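Local coordinates for glycosylation Associate Protein 1 (PDB 6OYC) that probably acts with its partners Gap2 and Gap3 in the glycosylation and accessory Sec secretion of a streptococcal adhesin, and has a GT-B-like fold, at residues I110-K115 and I120-F125; E176-E181 and P194-H199; D276-D281 and A287-K292. One frame throughout, in Å; residues are numbered along the deposited sequence.

The three contacts come one after another along the chain, without overlap. Interactions 1 and 2 belong to the same antiparallel sheet, whose strands are ordered across it as along the chain. Interaction 1 joins two neighbouring strands near its start, and interaction 2 packs a loop against a strand near its other end. Their centres are about 31 Å apart. Interaction 3 packs helix 283-292 on strand 277-280 of the seven-stranded parallel sheet, about 49 Å between centres from interaction 1 and about 43 Å from interaction 2. The chain thus combines a large antiparallel sheet with an alpha/beta region, the latter consistent with GT-B kinship.

Interaction 1 of 3, residues I110-K115 and I120-F125; sequences IVLVKK and IAKVQF
Val111 and Val123 both hold CG1 anti to the backbone N (chi1 174° and 177°), and they meet CB to CB at 4.1 Å. Val113 has the same torsion. Val113 CG2, beside its own backbone N, touches Val123 CG2 at 4.0 Å. The CB of Val113 lies against the methyl of Ala121. These four residues form one apolar face of the hairpin. The ring of Phe125 extends it, with Val111 CG2 at the ring edge, near its plane.

The strands run antiparallel. Val111 with Val123 and Val113 with Ala121 are hydrogen-bonded pairs, and Leu112 with Lys122 is a non-hydrogen-bonded pair. Val123 N gives a 2.9 Å bond to Val111 O, while the return bond from Val111 N to Val123 O is weak. Near the turn, Ile120 and Ala121 both face Val113 in a classic beta bulge. The O of Val113 takes two N-H groups in its carbonyl plane, from Ile120 N at 2.7 Å and from Ala121 N at 3.0 Å. Ile120 also lays its CG1 against CB of Lys115.

On the other face, the side chains of Leu112 and Lys122 lie alongside each other, pointing the same way. Leu112 CD2 touches Lys122 CG at 3.7 Å. Ile110 CD1 reaches the same lysine chain, and Ile110 CG2 sits 3.4 Å from Gln124 NE2. That amide N is hydrogen-bonded to Tyr23 OH.

The pair is a beta hairpin inside the antiparallel sheet. Strand 103-106 continues the sheet beyond Leu112 and Lys114, and strand 131-138 pairs with Ile120, Lys122 and Gln124. Phe93, Trp98, Val102 and Phe104 join the valine face.

Interaction 2 of 3, residues E176-E181 and P194-H199; sequences ERIMRE and PKKAIH
Glu176 and Lys196 make the close part of this contact, a salt bridge between Glu176 OE1 and Lys196 NZ at 3.0 Å. The two side chains come from opposite directions. Glu176 is fully extended, with CG anti to the backbone N (chi1 -170°), which carries its carboxylate toward the 3-10 segment. Lys196 bends at chi2 (-64°), and its chain then runs straight to the ammonium group. The hydrogen bond within the salt bridge is weak. Lys196 CE also lies against the carboxylate. NZ has its stronger partner in Glu82, through another salt bridge, so Glu176 probably shares the charge.

Ile178 supplies the apolar support. Ile178 CD1 touches Lys196 CE at 3.9 Å and Lys196 CG at 4.1 Å, the two side chains crossing at about a right angle. The lysine thus has its aliphatic part on an isoleucine, and its ammonium group is salt-bridged to two acids.

The outer side is looser. Lys195 is exposed and its end leads away from the strand. Lys195 CD comes no nearer than 4.4 Å to Glu176 OE2, and Lys195 NZ stays 6.7 Å from that oxygen.

Strand 177-182 lies between strands 164-171 and 190-192. Asn193, just after the latter, bonds to Arg177 O. Ile178 and Met179 form a classic beta bulge opposite Tyr170. Helix 76-80 packs on both residues through Ile80, while segment 194-199 leads on to strand 204-205.

Interaction 3 of 3, residues D276-D281 and A287-K292; sequences DAIICD and AQLKEK
Ile278 is the first residue of segment 276-281 to meet segment 287-292, and its partner is Leu289. Ile278 CG2 touches Leu289 CD1 at 3.8 Å, the two side chains crossing at a slant. This branch stands anti to the backbone N of Ile278, while CG1 (chi1 -62°) lies beside that N. Ile279 then turns its side chain away from the helix and packs on Ile252 of the neighbouring strand 250-255 and on Val300.

Cys280 faces the helix again. Cys280 SG lies 4.4 Å from Leu289 CD1, a looser approach. One methyl of Leu289 therefore meets both residues, two positions apart on the strand. Leu289 also packs against Val265 and Leu266 of helix 262-267 and Leu272 of helix 269-273.

The strand and helix belong to a beta-alpha-beta unit that continues into strand 297-299, which bonds to the backbone of Ile278. All three touching residues are buried, and their side chains meet through carbon and sulfur alone. The contact is thus purely apolar. Between these two segments the helix rests on the sheet through buried apolar contact, probably helped by the other neighbours of Leu289.

Interaction 1 of 3, residues I110-K115 and I120-F125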
ATOM      1  N   ILE A 110       3.318 -16.262  14.767  1.00 27.52           N
ATOM      2  CA  ILE A 110       4.409 -16.950  14.084  1.00 27.55           C
ATOM      3  C   ILE A 110       4.514 -18.368  14.637  1.00 28.03           C
ATOM      4  O   ILE A 110       3.836 -18.736  15.599  1.00 28.47           O
ATOM      5  CB  ILE A 110       5.760 -16.227  14.268  1.00 28.46           C
ATOM      6  CG1 ILE A 110       6.188 -16.317  15.733  1.00 26.27           C
ATOM      7  CG2 ILE A 110       5.709 -14.761  13.767  1.00 27.73           C
ATOM      8  CD1 ILE A 110       7.573 -15.812  15.980  1.00 26.78           C
ATOM      9  N   VAL A 111       5.441 -19.146  14.075  1.00 27.33           N
ATOM     10  CA  VAL A 111       5.801 -20.458  14.613  1.00 28.23           C
ATOM     11  C   VAL A 111       7.246 -20.413  15.094  1.00 28.82           C
ATOM     12  O   VAL A 111       8.128 -19.909  14.390  1.00 26.62           O
ATOM     13  CB  VAL A 111       5.597 -21.582  13.576  1.00 26.18           C
ATOM     14  CG1 VAL A 111       6.107 -22.878  14.134  1.00 25.73           C
ATOM     15  CG2 VAL A 111       4.109 -21.743  13.234  1.00 25.75           C
ATOM     16  N   LEU A 112       7.480 -20.912  16.304  1.00 28.90           N
ATOM     17  CA  LEU A 112       8.826 -21.113  16.823  1.00 30.65           C
ATOM     18  C   LEU A 112       9.282 -22.549  16.575  1.00 30.72           C
ATOM     19  O   LEU A 112       8.573 -23.503  16.926  1.00 29.27           O
ATOM     20  CB  LEU A 112       8.879 -20.796  18.316  1.00 30.76           C
ATOM     21  CG  LEU A 112       8.499 -19.342  18.591  1.00 32.64           C
ATOM     22  CD1 LEU A 112       8.270 -19.106  20.097  1.00 30.03           C
ATOM     23  CD2 LEU A 112       9.577 -18.398  18.019  1.00 25.65           C
ATOM     24  N   VAL A 113      10.455 -22.692  15.958  1.00 29.33           N
ATOM     25  CA  VAL A 113      11.135 -23.972  15.807  1.00 28.18           C
ATOM     26  C   VAL A 113      12.250 -24.024  16.847  1.00 33.10           C
ATOM     27  O   VAL A 113      13.213 -23.246  16.777  1.00 32.94           O
ATOM     28  CB  VAL A 113      11.700 -24.145  14.398  1.00 28.92           C
ATOM     29  CG1 VAL A 113      12.374 -25.519  14.259  1.00 28.51           C
ATOM     30  CG2 VAL A 113      10.602 -23.955  13.381  1.00 29.69           C
ATOM     31  N   LYS A 114      12.123 -24.946  17.805  1.00 31.21           N
ATOM     32  CA  LYS A 114      13.069 -25.113  18.899  1.00 32.07           C
ATOM     33  C   LYS A 114      13.544 -26.555  18.947  1.00 33.16           C
ATOM     34  O   LYS A 114      12.890 -27.466  18.428  1.00 31.60           O
ATOM     35  CB  LYS A 114      12.464 -24.738  20.267  1.00 28.46           C
ATOM     36  CG  LYS A 114      12.034 -23.251  20.407  1.00 31.77           C
ATOM     37  CD  LYS A 114      11.862 -22.792  21.870  1.00 38.61           C
ATOM     38  CE  LYS A 114      11.178 -21.414  21.922  1.00 43.42           C
ATOM     39  NZ  LYS A 114      11.508 -20.541  23.104  1.00 39.33           N
ATOM     40  N   LYS A 115      14.690 -26.746  19.599  1.00 33.93           N
ATOM     41  CA  LYS A 115      15.273 -28.066  19.822  1.00 36.34           C
ATOM     42  C   LYS A 115      15.704 -28.116  21.285  1.00 39.91           C
ATOM     43  O   LYS A 115      16.660 -27.434  21.678  1.00 42.65           O
ATOM     44  CB  LYS A 115      16.441 -28.308  18.852  1.00 38.68           C
ATOM     45  CG  LYS A 115      17.267 -29.573  19.056  1.00 39.47           C
ATOM     46  CD  LYS A 115      16.429 -30.844  19.046  1.00 47.00           C
ATOM     47  CE  LYS A 115      17.318 -32.107  19.127  1.00 45.63           C
ATOM     48  NZ  LYS A 115      17.920 -32.412  17.810  1.00 44.73           N
ATOM     49  N   ILE A 120      15.734 -22.530  17.191  1.00 30.64           N
ATOM     50  CA  ILE A 120      16.309 -22.769  15.874  1.00 31.63           C
ATOM     51  C   ILE A 120      15.833 -21.739  14.856  1.00 32.82           C
ATOM     52  O   ILE A 120      16.626 -21.247  14.058  1.00 33.20           O
ATOM     53  CB  ILE A 120      15.992 -24.198  15.388  1.00 32.76           C
ATOM     54  CG1 ILE A 120      16.432 -25.230  16.425  1.00 32.03           C
ATOM     55  CG2 ILE A 120      16.664 -24.447  14.058  1.00 31.13           C
ATOM     56  CD1 ILE A 120      17.851 -25.052  16.837  1.00 32.46           C
ATOM     57  N   ALA A 121      14.545 -21.400  14.847  1.00 31.93           N
ATOM     58  CA  ALA A 121      14.047 -20.555  13.775  1.00 30.04           C
ATOM     59  C   ALA A 121      12.728 -19.920  14.175  1.00 31.91           C
ATOM     60  O   ALA A 121      12.013 -20.418  15.050  1.00 29.66           O
ATOM     61  CB  ALA A 121      13.872 -21.339  12.472  1.00 27.60           C
ATOM     62  N   LYS A 122      12.427 -18.800  13.514  1.00 29.38           N
ATOM     63  CA  LYS A 122      11.118 -18.165  13.566  1.00 27.16           C
ATOM     64  C   LYS A 122      10.548 -18.152  12.159  1.00 27.99           C
ATOM     65  O   LYS A 122      11.216 -17.724  11.220  1.00 29.34           O
ATOM     66  CB  LYS A 122      11.201 -16.758  14.122  1.00 24.68           C
ATOM     67  CG  LYS A 122      11.764 -16.695  15.494  1.00 28.96           C
ATOM     68  CD  LYS A 122      11.539 -15.327  16.134  1.00 25.85           C
ATOM     69  CE  LYS A 122      12.328 -15.211  17.449  1.00 34.42           C
ATOM     70  NZ  LYS A 122      11.846 -14.108  18.370  1.00 35.03           N
ATOM     71  N   VAL A 123       9.328 -18.645  12.010  1.00 28.83           N
ATOM     72  CA  VAL A 123       8.709 -18.825  10.708  1.00 28.64           C
ATOM     73  C   VAL A 123       7.675 -17.732  10.529  1.00 27.14           C
ATOM     74  O   VAL A 123       6.832 -17.534  11.407  1.00 27.89           O
ATOM     75  CB  VAL A 123       8.081 -20.221  10.592  1.00 29.10           C
ATOM     76  CG1 VAL A 123       7.377 -20.377   9.258  1.00 24.10           C
ATOM     77  CG2 VAL A 123       9.167 -21.291  10.793  1.00 24.83           C
ATOM     78  N   GLN A 124       7.739 -17.019   9.405  1.00 26.72           N
ATOM     79  CA  GLN A 124       6.868 -15.876   9.160  1.00 27.73           C
ATOM     80  C   GLN A 124       6.002 -16.131   7.940  1.00 30.66           C
ATOM     81  O   GLN A 124       6.461 -16.715   6.946  1.00 25.17           O
ATOM     82  CB  GLN A 124       7.666 -14.588   8.969  1.00 24.88           C
ATOM     83  CG  GLN A 124       8.266 -14.052  10.288  1.00 24.46           C
ATOM     84  CD  GLN A 124       7.295 -13.176  11.048  1.00 28.01           C
ATOM     85  OE1 GLN A 124       6.128 -13.039  10.652  1.00 25.91           O
ATOM     86  NE2 GLN A 124       7.768 -12.555  12.135  1.00 24.37           N
ATOM     87  N   PHE A 125       4.748 -15.676   8.021  1.00 27.39           N
ATOM     88  CA  PHE A 125       3.767 -15.894   6.970  1.00 29.53           C
ATOM     89  C   PHE A 125       3.298 -14.564   6.392  1.00 31.22           C
ATOM     90  O   PHE A 125       3.227 -13.551   7.091  1.00 31.50           O
ATOM     91  CB  PHE A 125       2.576 -16.716   7.495  1.00 30.63           C
ATOM     92  CG  PHE A 125       2.989 -18.018   8.123  1.00 27.19           C
ATOM     93  CD1 PHE A 125       3.332 -18.082   9.472  1.00 30.10           C
ATOM     94  CD2 PHE A 125       3.103 -19.159   7.359  1.00 29.03           C
ATOM     95  CE1 PHE A 125       3.745 -19.279  10.053  1.00 25.81           C
ATOM     96  CE2 PHE A 125       3.497 -20.353   7.928  1.00 31.27           C
ATOM     97  CZ  PHE A 125       3.821 -20.408   9.283  1.00 29.47           C
TER

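Interaction 2 of 3, residues E176-E181 and P194-H199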
ATOM      1  N   GLU A 176      21.701 -22.110  -7.275  1.00 35.43           N
ATOM      2  CA  GLU A 176      22.966 -21.462  -7.630  1.00 36.45           C
ATOM      3  C   GLU A 176      22.943 -19.971  -7.292  1.00 30.73           C
ATOM      4  O   GLU A 176      21.973 -19.263  -7.574  1.00 31.67           O
ATOM      5  CB  GLU A 176      23.259 -21.633  -9.130  1.00 35.89           C
ATOM      6  CG  GLU A 176      24.667 -21.183  -9.493  1.00 36.93           C
ATOM      7  CD  GLU A 176      24.995 -21.326 -10.971  1.00 45.26           C
ATOM      8  OE1 GLU A 176      24.053 -21.358 -11.804  1.00 46.16           O
ATOM      9  OE2 GLU A 176      26.204 -21.397 -11.295  1.00 44.66           O
ATOM     10  N   ARG A 177      24.030 -19.491  -6.710  1.00 29.15           N
ATOM     11  CA  ARG A 177      24.147 -18.079  -6.387  1.00 31.45           C
ATOM     12  C   ARG A 177      24.429 -17.258  -7.640  1.00 32.31           C
ATOM     13  O   ARG A 177      25.397 -17.519  -8.359  1.00 33.58           O
ATOM     14  CB  ARG A 177      25.250 -17.858  -5.358  1.00 31.65           C
ATOM     15  CG  ARG A 177      25.335 -16.395  -4.930  1.00 35.32           C
ATOM     16  CD  ARG A 177      26.201 -16.241  -3.716  1.00 35.21           C
ATOM     17  NE  ARG A 177      27.604 -16.435  -4.039  1.00 42.78           N
ATOM     18  CZ  ARG A 177      28.446 -17.138  -3.291  1.00 45.17           C
ATOM     19  NH1 ARG A 177      28.010 -17.707  -2.177  1.00 43.71           N
ATOM     20  NH2 ARG A 177      29.724 -17.270  -3.657  1.00 49.65           N
ATOM     21  N   ILE A 178      23.591 -16.262  -7.904  1.00 31.41           N
ATOM     22  CA  ILE A 178      23.857 -15.360  -9.021  1.00 34.24           C
ATOM     23  C   ILE A 178      24.717 -14.189  -8.589  1.00 32.96           C
ATOM     24  O   ILE A 178      25.638 -13.795  -9.305  1.00 34.86           O
ATOM     25  CB  ILE A 178      22.552 -14.863  -9.657  1.00 31.12           C
ATOM     26  CG1 ILE A 178      21.697 -16.049 -10.103  1.00 29.70           C
ATOM     27  CG2 ILE A 178      22.871 -13.937 -10.805  1.00 34.66           C
ATOM     28  CD1 ILE A 178      22.339 -16.893 -11.142  1.00 36.30           C
ATOM     29  N   MET A 179      24.436 -13.611  -7.426  1.00 32.24           N
ATOM     30  CA  MET A 179      25.228 -12.473  -6.978  1.00 35.57           C
ATOM     31  C   MET A 179      25.137 -12.364  -5.466  1.00 31.74           C
ATOM     32  O   MET A 179      24.186 -12.848  -4.843  1.00 35.70           O
ATOM     33  CB  MET A 179      24.773 -11.166  -7.635  1.00 33.69           C
ATOM     34  CG  MET A 179      23.369 -10.777  -7.239  1.00 33.04           C
ATOM     35  SD  MET A 179      22.773  -9.261  -7.957  1.00 44.24           S
ATOM     36  CE  MET A 179      21.101  -9.252  -7.329  1.00 35.61           C
ATOM     37  N   ARG A 180      26.147 -11.726  -4.888  1.00 31.19           N
ATOM     38  CA  ARG A 180      26.184 -11.405  -3.468  1.00 32.85           C
ATOM     39  C   ARG A 180      26.251  -9.891  -3.297  1.00 33.93           C
ATOM     40  O   ARG A 180      27.074  -9.228  -3.940  1.00 36.26           O
ATOM     41  CB  ARG A 180      27.376 -12.072  -2.786  1.00 32.16           C
ATOM     42  CG  ARG A 180      27.702 -11.485  -1.424  1.00 36.13           C
ATOM     43  CD  ARG A 180      28.797 -12.288  -0.733  1.00 35.10           C
ATOM     44  NE  ARG A 180      28.514 -13.716  -0.778  1.00 35.79           N
ATOM     45  CZ  ARG A 180      29.256 -14.636  -0.177  1.00 40.91           C
ATOM     46  NH1 ARG A 180      30.320 -14.266   0.526  1.00 40.62           N
ATOM     47  NH2 ARG A 180      28.927 -15.920  -0.263  1.00 37.69           N
ATOM     48  N   GLU A 181      25.378  -9.355  -2.448  1.00 31.32           N
ATOM     49  CA  GLU A 181      25.294  -7.929  -2.145  1.00 31.25           C
ATOM     50  C   GLU A 181      25.697  -7.734  -0.694  1.00 33.26           C
ATOM     51  O   GLU A 181      25.033  -8.260   0.203  1.00 33.28           O
ATOM     52  CB  GLU A 181      23.874  -7.382  -2.367  1.00 29.69           C
ATOM     53  CG  GLU A 181      23.704  -5.903  -1.979  1.00 28.43           C
ATOM     54  CD  GLU A 181      22.237  -5.437  -1.898  1.00 30.91           C
ATOM     55  OE1 GLU A 181      21.287  -6.264  -1.885  1.00 30.09           O
ATOM     56  OE2 GLU A 181      22.033  -4.214  -1.855  1.00 27.23           O
ATOM     57  N   PRO A 194      31.137 -15.411 -11.137  1.00 36.95           N
ATOM     58  CA  PRO A 194      31.966 -15.324 -12.357  1.00 36.07           C
ATOM     59  C   PRO A 194      31.469 -16.201 -13.490  1.00 37.90           C
ATOM     60  O   PRO A 194      31.684 -15.864 -14.665  1.00 32.78           O
ATOM     61  CB  PRO A 194      33.356 -15.763 -11.878  1.00 35.84           C
ATOM     62  CG  PRO A 194      33.323 -15.591 -10.370  1.00 40.50           C
ATOM     63  CD  PRO A 194      31.902 -15.823  -9.946  1.00 35.98           C
ATOM     64  N   LYS A 195      30.784 -17.306 -13.174  1.00 34.45           N
ATOM     65  CA  LYS A 195      30.208 -18.149 -14.215  1.00 36.68           C
ATOM     66  C   LYS A 195      29.036 -17.502 -14.930  1.00 36.21           C
ATOM     67  O   LYS A 195      28.577 -18.043 -15.940  1.00 37.91           O
ATOM     68  CB  LYS A 195      29.771 -19.480 -13.621  1.00 37.66           C
ATOM     69  CG  LYS A 195      30.951 -20.340 -13.231  1.00 38.41           C
ATOM     70  CD  LYS A 195      30.533 -21.423 -12.267  1.00 45.11           C
ATOM     71  CE  LYS A 195      31.050 -22.763 -12.763  1.00 53.45           C
ATOM     72  NZ  LYS A 195      32.522 -22.692 -13.012  1.00 50.64           N
ATOM     73  N   LYS A 196      28.543 -16.373 -14.435  1.00 33.96           N
ATOM     74  CA  LYS A 196      27.449 -15.648 -15.058  1.00 34.74           C
ATOM     75  C   LYS A 196      27.904 -14.327 -15.656  1.00 35.74           C
ATOM     76  O   LYS A 196      27.080 -13.614 -16.236  1.00 34.55           O
ATOM     77  CB  LYS A 196      26.331 -15.394 -14.033  1.00 37.79           C
ATOM     78  CG  LYS A 196      25.873 -16.645 -13.298  1.00 36.01           C
ATOM     79  CD  LYS A 196      25.239 -17.634 -14.249  1.00 34.49           C
ATOM     80  CE  LYS A 196      24.725 -18.828 -13.494  1.00 40.00           C
ATOM     81  NZ  LYS A 196      23.760 -19.644 -14.296  1.00 43.18           N
ATOM     82  N   ALA A 197      29.200 -13.997 -15.536  1.00 38.05           N
ATOM     83  CA  ALA A 197      29.724 -12.705 -15.993  1.00 39.09           C
ATOM     84  C   ALA A 197      29.365 -12.402 -17.434  1.00 36.76           C
ATOM     85  O   ALA A 197      29.264 -11.230 -17.814  1.00 38.76           O
ATOM     86  CB  ALA A 197      31.242 -12.645 -15.842  1.00 37.19           C
ATOM     87  N   ILE A 198      29.179 -13.434 -18.246  1.00 35.39           N
ATOM     88  CA  ILE A 198      28.668 -13.295 -19.606  1.00 39.06           C
ATOM     89  C   ILE A 198      27.492 -12.312 -19.705  1.00 41.30           C
ATOM     90  O   ILE A 198      27.458 -11.451 -20.589  1.00 38.74           O
ATOM     91  CB  ILE A 198      28.293 -14.698 -20.144  1.00 47.34           C
ATOM     92  CG1 ILE A 198      28.061 -14.663 -21.642  1.00 46.15           C
ATOM     93  CG2 ILE A 198      27.150 -15.353 -19.366  1.00 44.29           C
ATOM     94  CD1 ILE A 198      29.262 -14.209 -22.350  1.00 45.07           C
ATOM     95  N   HIS A 199      26.538 -12.392 -18.782  1.00 40.93           N
ATOM     96  CA  HIS A 199      25.323 -11.595 -18.882  1.00 38.99           C
ATOM     97  C   HIS A 199      25.470 -10.185 -18.314  1.00 37.60           C
ATOM     98  O   HIS A 199      24.488  -9.439 -18.299  1.00 37.26           O
ATOM     99  CB  HIS A 199      24.164 -12.313 -18.190  1.00 40.20           C
ATOM    100  CG  HIS A 199      23.998 -13.736 -18.616  1.00 44.80           C
ATOM    101  ND1 HIS A 199      23.611 -14.088 -19.891  1.00 45.92           N
ATOM    102  CD2 HIS A 199      24.161 -14.899 -17.940  1.00 49.16           C
ATOM    103  CE1 HIS A 199      23.554 -15.406 -19.986  1.00 48.79           C
ATOM    104  NE2 HIS A 199      23.883 -15.924 -18.816  1.00 52.55           N
TER

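Interaction 3 of 3, residues D276-D281 and A287-K292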
ATOM      1  N   ASP A 276       6.357  14.762 -21.266  1.00 36.25           N
ATOM      2  CA  ASP A 276       5.326  15.189 -22.202  1.00 39.05           C
ATOM      3  C   ASP A 276       4.028  15.556 -21.490  1.00 41.59           C
ATOM      4  O   ASP A 276       3.262  16.372 -22.020  1.00 45.68           O
ATOM      5  CB  ASP A 276       5.075  14.105 -23.261  1.00 40.01           C
ATOM      6  CG  ASP A 276       6.319  13.813 -24.100  1.00 42.48           C
ATOM      7  OD1 ASP A 276       6.645  14.643 -24.977  1.00 44.58           O
ATOM      8  OD2 ASP A 276       6.985  12.773 -23.867  1.00 40.24           O
ATOM      9  N   ALA A 277       3.774  14.984 -20.309  1.00 37.32           N
ATOM     10  CA  ALA A 277       2.639  15.366 -19.469  1.00 37.67           C
ATOM     11  C   ALA A 277       2.933  14.976 -18.026  1.00 37.71           C
ATOM     12  O   ALA A 277       3.767  14.105 -17.752  1.00 34.54           O
ATOM     13  CB  ALA A 277       1.327  14.720 -19.937  1.00 36.91           C
ATOM     14  N   ILE A 278       2.242  15.646 -17.101  1.00 36.94           N
ATOM     15  CA  ILE A 278       2.365  15.372 -15.678  1.00 33.73           C
ATOM     16  C   ILE A 278       0.985  15.033 -15.136  1.00 38.30           C
ATOM     17  O   ILE A 278       0.004  15.709 -15.462  1.00 41.48           O
ATOM     18  CB  ILE A 278       2.983  16.555 -14.914  1.00 35.75           C
ATOM     19  CG1 ILE A 278       4.401  16.830 -15.428  1.00 36.81           C
ATOM     20  CG2 ILE A 278       3.018  16.262 -13.429  1.00 30.48           C
ATOM     21  CD1 ILE A 278       4.874  18.229 -15.185  1.00 36.48           C
ATOM     22  N   ILE A 279       0.913  13.968 -14.342  1.00 35.64           N
ATOM     23  CA  ILE A 279      -0.281  13.575 -13.602  1.00 38.09           C
ATOM     24  C   ILE A 279      -0.044  13.848 -12.125  1.00 39.28           C
ATOM     25  O   ILE A 279       1.044  13.557 -11.606  1.00 38.85           O
ATOM     26  CB  ILE A 279      -0.606  12.078 -13.775  1.00 36.50           C
ATOM     27  CG1 ILE A 279      -0.932  11.717 -15.216  1.00 36.83           C
ATOM     28  CG2 ILE A 279      -1.762  11.676 -12.846  1.00 39.67           C
ATOM     29  CD1 ILE A 279      -0.868  10.216 -15.445  1.00 36.65           C
ATOM     30  N   CYS A 280      -1.062  14.352 -11.430  1.00 33.60           N
ATOM     31  CA  CYS A 280      -1.005  14.225  -9.979  1.00 40.82           C
ATOM     32  C   CYS A 280      -2.392  14.018  -9.396  1.00 38.48           C
ATOM     33  O   CYS A 280      -3.420  14.254 -10.043  1.00 40.11           O
ATOM     34  CB  CYS A 280      -0.326  15.419  -9.304  1.00 42.66           C
ATOM     35  SG  CYS A 280      -0.974  16.939  -9.837  1.00 60.13           S
ATOM     36  N   ASP A 281      -2.391  13.550  -8.153  1.00 37.38           N
ATOM     37  CA  ASP A 281      -3.613  13.269  -7.420  1.00 38.75           C
ATOM     38  C   ASP A 281      -4.209  14.506  -6.750  1.00 41.44           C
ATOM     39  O   ASP A 281      -5.341  14.439  -6.263  1.00 43.87           O
ATOM     40  CB  ASP A 281      -3.347  12.186  -6.363  1.00 34.29           C
ATOM     41  CG  ASP A 281      -2.321  12.611  -5.324  1.00 37.38           C
ATOM     42  OD1 ASP A 281      -1.273  13.176  -5.695  1.00 39.67           O
ATOM     43  OD2 ASP A 281      -2.561  12.395  -4.119  1.00 40.84           O
ATOM     44  N   ALA A 287      -1.765  22.933  -9.288  1.00 44.11           N
ATOM     45  CA  ALA A 287      -1.696  24.371  -9.490  1.00 42.96           C
ATOM     46  C   ALA A 287      -0.273  24.884  -9.333  1.00 47.98           C
ATOM     47  O   ALA A 287       0.203  25.680 -10.155  1.00 51.69           O
ATOM     48  CB  ALA A 287      -2.636  25.079  -8.514  1.00 41.64           C
ATOM     49  N   GLN A 288       0.426  24.452  -8.278  1.00 44.21           N
ATOM     50  CA  GLN A 288       1.833  24.828  -8.159  1.00 48.74           C
ATOM     51  C   GLN A 288       2.622  24.407  -9.389  1.00 48.52           C
ATOM     52  O   GLN A 288       3.432  25.180  -9.910  1.00 50.35           O
ATOM     53  CB  GLN A 288       2.464  24.217  -6.913  1.00 49.16           C
ATOM     54  CG  GLN A 288       1.998  24.781  -5.578  1.00 49.48           C
ATOM     55  CD  GLN A 288       2.654  24.049  -4.420  1.00 50.16           C
ATOM     56  OE1 GLN A 288       2.130  23.047  -3.934  1.00 50.17           O
ATOM     57  NE2 GLN A 288       3.817  24.531  -3.992  1.00 55.60           N
ATOM     58  N   LEU A 289       2.403  23.181  -9.868  1.00 47.79           N
ATOM     59  CA  LEU A 289       3.111  22.712 -11.054  1.00 48.40           C
ATOM     60  C   LEU A 289       2.804  23.595 -12.258  1.00 49.05           C
ATOM     61  O   LEU A 289       3.717  24.116 -12.907  1.00 51.46           O
ATOM     62  CB  LEU A 289       2.741  21.263 -11.343  1.00 47.03           C
ATOM     63  CG  LEU A 289       3.542  20.258 -10.525  1.00 47.88           C
ATOM     64  CD1 LEU A 289       2.902  18.892 -10.622  1.00 43.60           C
ATOM     65  CD2 LEU A 289       4.976  20.228 -11.029  1.00 48.54           C
ATOM     66  N   LYS A 290       1.516  23.776 -12.565  1.00 50.61           N
ATOM     67  CA  LYS A 290       1.116  24.640 -13.672  1.00 51.20           C
ATOM     68  C   LYS A 290       1.684  26.046 -13.525  1.00 56.81           C
ATOM     69  O   LYS A 290       1.998  26.700 -14.526  1.00 58.15           O
ATOM     70  CB  LYS A 290      -0.411  24.705 -13.754  1.00 48.57           C
ATOM     71  CG  LYS A 290      -1.077  23.516 -14.419  1.00 49.69           C
ATOM     72  CD  LYS A 290      -0.942  23.554 -15.953  1.00 58.91           C
ATOM     73  CE  LYS A 290      -2.107  22.806 -16.635  1.00 61.38           C
ATOM     74  NZ  LYS A 290      -1.858  22.507 -18.091  1.00 56.21           N
ATOM     75  N   GLU A 291       1.822  26.526 -12.287  1.00 54.90           N
ATOM     76  CA  GLU A 291       2.438  27.826 -12.053  1.00 54.45           C
ATOM     77  C   GLU A 291       3.890  27.835 -12.505  1.00 59.22           C
ATOM     78  O   GLU A 291       4.343  28.795 -13.140  1.00 63.67           O
ATOM     79  CB  GLU A 291       2.337  28.177 -10.569  1.00 61.90           C
ATOM     80  CG  GLU A 291       2.909  29.529 -10.152  1.00 67.09           C
ATOM     81  CD  GLU A 291       2.312  30.019  -8.825  1.00 79.55           C
ATOM     82  OE1 GLU A 291       2.051  31.238  -8.691  1.00 80.66           O
ATOM     83  OE2 GLU A 291       2.095  29.178  -7.917  1.00 77.14           O
ATOM     84  N   LYS A 292       4.635  26.770 -12.203  1.00 54.20           N
ATOM     85  CA  LYS A 292       6.076  26.846 -12.372  1.00 50.97           C
ATOM     86  C   LYS A 292       6.555  26.361 -13.731  1.00 52.66           C
ATOM     87  O   LYS A 292       7.598  26.822 -14.197  1.00 53.46           O
ATOM     88  CB  LYS A 292       6.798  26.064 -11.269  1.00 52.57           C
ATOM     89  CG  LYS A 292       8.298  26.420 -11.177  1.00 55.05           C
ATOM     90  CD  LYS A 292       8.934  25.884  -9.906  1.00 52.10           C
ATOM     91  CE  LYS A 292      10.403  26.280  -9.799  1.00 46.60           C
ATOM     92  NZ  LYS A 292      11.048  25.782  -8.527  1.00 49.63           N
TER